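Local coordinates for protein MgGH51 (Meripilus giganteus, PDB 6ZPV) that hydrolyses terminal alpha-L-arabinofuranosides as a glycosylated fungal glycosidase of family GH51, probably releasing arabinose from arabinose-bearing plant polysaccharides, at residues Ala42-Pro48 with Leu78-Leu82. Residues are numbered along the deposited sequence; the frame is centred on the assembly and turned at random.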
# COMPACT_ATOMS: atom_id res chain seq x y z
N ALA A 42 -8.09 -19.31 4.19
CA ALA A 42 -9.37 -19.67 4.84
C ALA A 42 -10.46 -19.88 3.80
O ALA A 42 -11.65 -19.90 4.15
CB ALA A 42 -9.75 -18.62 5.85
N PHE A 43 -10.09 -20.12 2.55
CA PHE A 43 -11.05 -20.50 1.49
C PHE A 43 -12.13 -19.42 1.38
O PHE A 43 -13.29 -19.72 1.06
CB PHE A 43 -11.62 -21.90 1.75
CG PHE A 43 -10.50 -22.89 2.03
CD1 PHE A 43 -9.68 -23.35 1.03
CD2 PHE A 43 -10.18 -23.22 3.33
CE1 PHE A 43 -8.56 -24.12 1.32
CE2 PHE A 43 -9.06 -23.97 3.61
CZ PHE A 43 -8.26 -24.40 2.63
N GLN A 44 -11.76 -18.16 1.57
CA GLN A 44 -12.78 -17.13 1.53
C GLN A 44 -13.20 -16.83 0.08
O GLN A 44 -12.37 -16.71 -0.84
CB GLN A 44 -12.23 -15.82 2.10
CG GLN A 44 -12.11 -15.86 3.62
CD GLN A 44 -11.14 -14.80 4.14
OE1 GLN A 44 -9.92 -14.90 3.88
NE2 GLN A 44 -11.64 -13.77 4.85
N GLN A 45 -14.51 -16.73 -0.10
CA GLN A 45 -15.10 -16.25 -1.37
C GLN A 45 -14.73 -17.13 -2.55
O GLN A 45 -14.62 -16.61 -3.68
CB GLN A 45 -14.75 -14.78 -1.62
CG GLN A 45 -15.16 -13.84 -0.49
CD GLN A 45 -16.62 -13.75 -0.20
OE1 GLN A 45 -17.47 -14.17 -1.00
NE2 GLN A 45 -16.96 -13.21 0.94
N VAL A 46 -14.58 -18.43 -2.31
CA VAL A 46 -14.41 -19.38 -3.41
C VAL A 46 -15.60 -20.34 -3.43
O VAL A 46 -16.34 -20.46 -2.46
CB VAL A 46 -13.09 -20.19 -3.30
CG1 VAL A 46 -11.91 -19.22 -3.33
CG2 VAL A 46 -13.05 -21.05 -2.04
N THR A 47 -15.77 -21.03 -4.57
CA THR A 47 -16.91 -21.95 -4.79
C THR A 47 -16.48 -23.35 -4.40
O THR A 47 -15.50 -23.92 -4.94
CB THR A 47 -17.33 -21.89 -6.25
OG1 THR A 47 -17.69 -20.56 -6.58
CG2 THR A 47 -18.47 -22.85 -6.52
N PRO A 48 -17.18 -24.00 -3.44
CA PRO A 48 -16.84 -25.37 -3.06
C PRO A 48 -16.77 -26.33 -4.23
O PRO A 48 -17.48 -26.17 -5.22
CB PRO A 48 -17.96 -25.72 -2.09
CG PRO A 48 -18.45 -24.43 -1.53
CD PRO A 48 -18.28 -23.44 -2.63
N LEU A 78 -16.77 -17.79 7.72
CA LEU A 78 -15.83 -18.69 7.03
C LEU A 78 -16.53 -20.00 6.74
O LEU A 78 -16.22 -21.06 7.34
CB LEU A 78 -14.55 -18.89 7.88
CG LEU A 78 -13.76 -17.60 8.17
CD1 LEU A 78 -12.60 -17.93 9.12
CD2 LEU A 78 -13.24 -16.94 6.89
N PRO A 79 -17.47 -19.99 5.77
CA PRO A 79 -18.33 -21.17 5.57
C PRO A 79 -17.64 -22.36 4.91
O PRO A 79 -18.22 -23.46 4.92
CB PRO A 79 -19.43 -20.62 4.66
CG PRO A 79 -18.76 -19.48 3.91
CD PRO A 79 -17.92 -18.85 4.98
N ASN A 80 -16.45 -22.16 4.34
CA ASN A 80 -15.75 -23.23 3.64
C ASN A 80 -14.67 -23.83 4.52
O ASN A 80 -14.01 -23.15 5.26
CB ASN A 80 -15.14 -22.67 2.35
CG ASN A 80 -16.17 -22.19 1.33
OD1 ASN A 80 -17.30 -22.72 1.29
ND2 ASN A 80 -15.76 -21.21 0.51
N SER A 81 -14.49 -25.14 4.34
CA SER A 81 -13.46 -25.93 5.00
C SER A 81 -12.68 -26.76 3.99
O SER A 81 -13.23 -27.12 2.93
CB SER A 81 -14.04 -26.88 6.05
OG SER A 81 -14.67 -26.15 7.07
N LEU A 82 -11.44 -27.10 4.33
CA LEU A 82 -10.66 -28.09 3.59
C LEU A 82 -11.01 -29.46 4.18
O LEU A 82 -10.69 -29.73 5.34
CB LEU A 82 -9.19 -27.77 3.68
CG LEU A 82 -8.26 -28.71 2.96
CD1 LEU A 82 -8.44 -28.60 1.45
CD2 LEU A 82 -6.81 -28.42 3.35
O HOH W 1 -14.75 -19.64 3.98
O HOH W 2 -11.75 -21.61 6.42
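The side-chain amide of Asn80 reaches across to the type II beta turn Phe43-Val46 and donates N-H from ND2 to the carbonyl oxygens of Phe43 and Val46, the first and last residues of the turn. ND2 lies 2.9 Å from Phe43 O in a nearly straight bond (164°), with Phe43 O close to the plane of the Asn80 amide and ND2 almost in line with the carbonyl. The second bond, from ND2 to Val46 O at 3.1 Å, is more bent (138°), and the donor sits above the carbonyl plane. With chi2 at -29°, ND2 faces these carbonyls while OD1 comes 3.5 Å from Pro48 CG. A leucine here would probably leave the carbonyls of Phe43 and Val46 without their shared donor and the turn less firmly tied to the strand.

Two waters join the backbones beside this clasp, both donating to Ala42 O: water 1 accepts from Asn80 N, and water 2 donates to Asn80 O, 3.0 Å away, while lying at the edge of the Phe43 ring.

Two apolar patches adjoin it. In one, Leu78 CD2 meets Gln44 CG at 3.6 Å and also touches Ala42 CB; Gln44 NE2 is hydrogen-bonded to Thr266 O. In the second, Phe43 CZ rests 3.7 Å from Leu82 CB, and the same ring meets Trp57.

The contact fastens the loop between helix 29-33 and strand 57-60, whose Gln44 also touches strand 264-265, to strand 80-85, which lies between strands 64-69 and 189-198 in one sheet of what is probably the beta-sandwich beside the catalytic barrel; Met194 and Phe195 cover these patches.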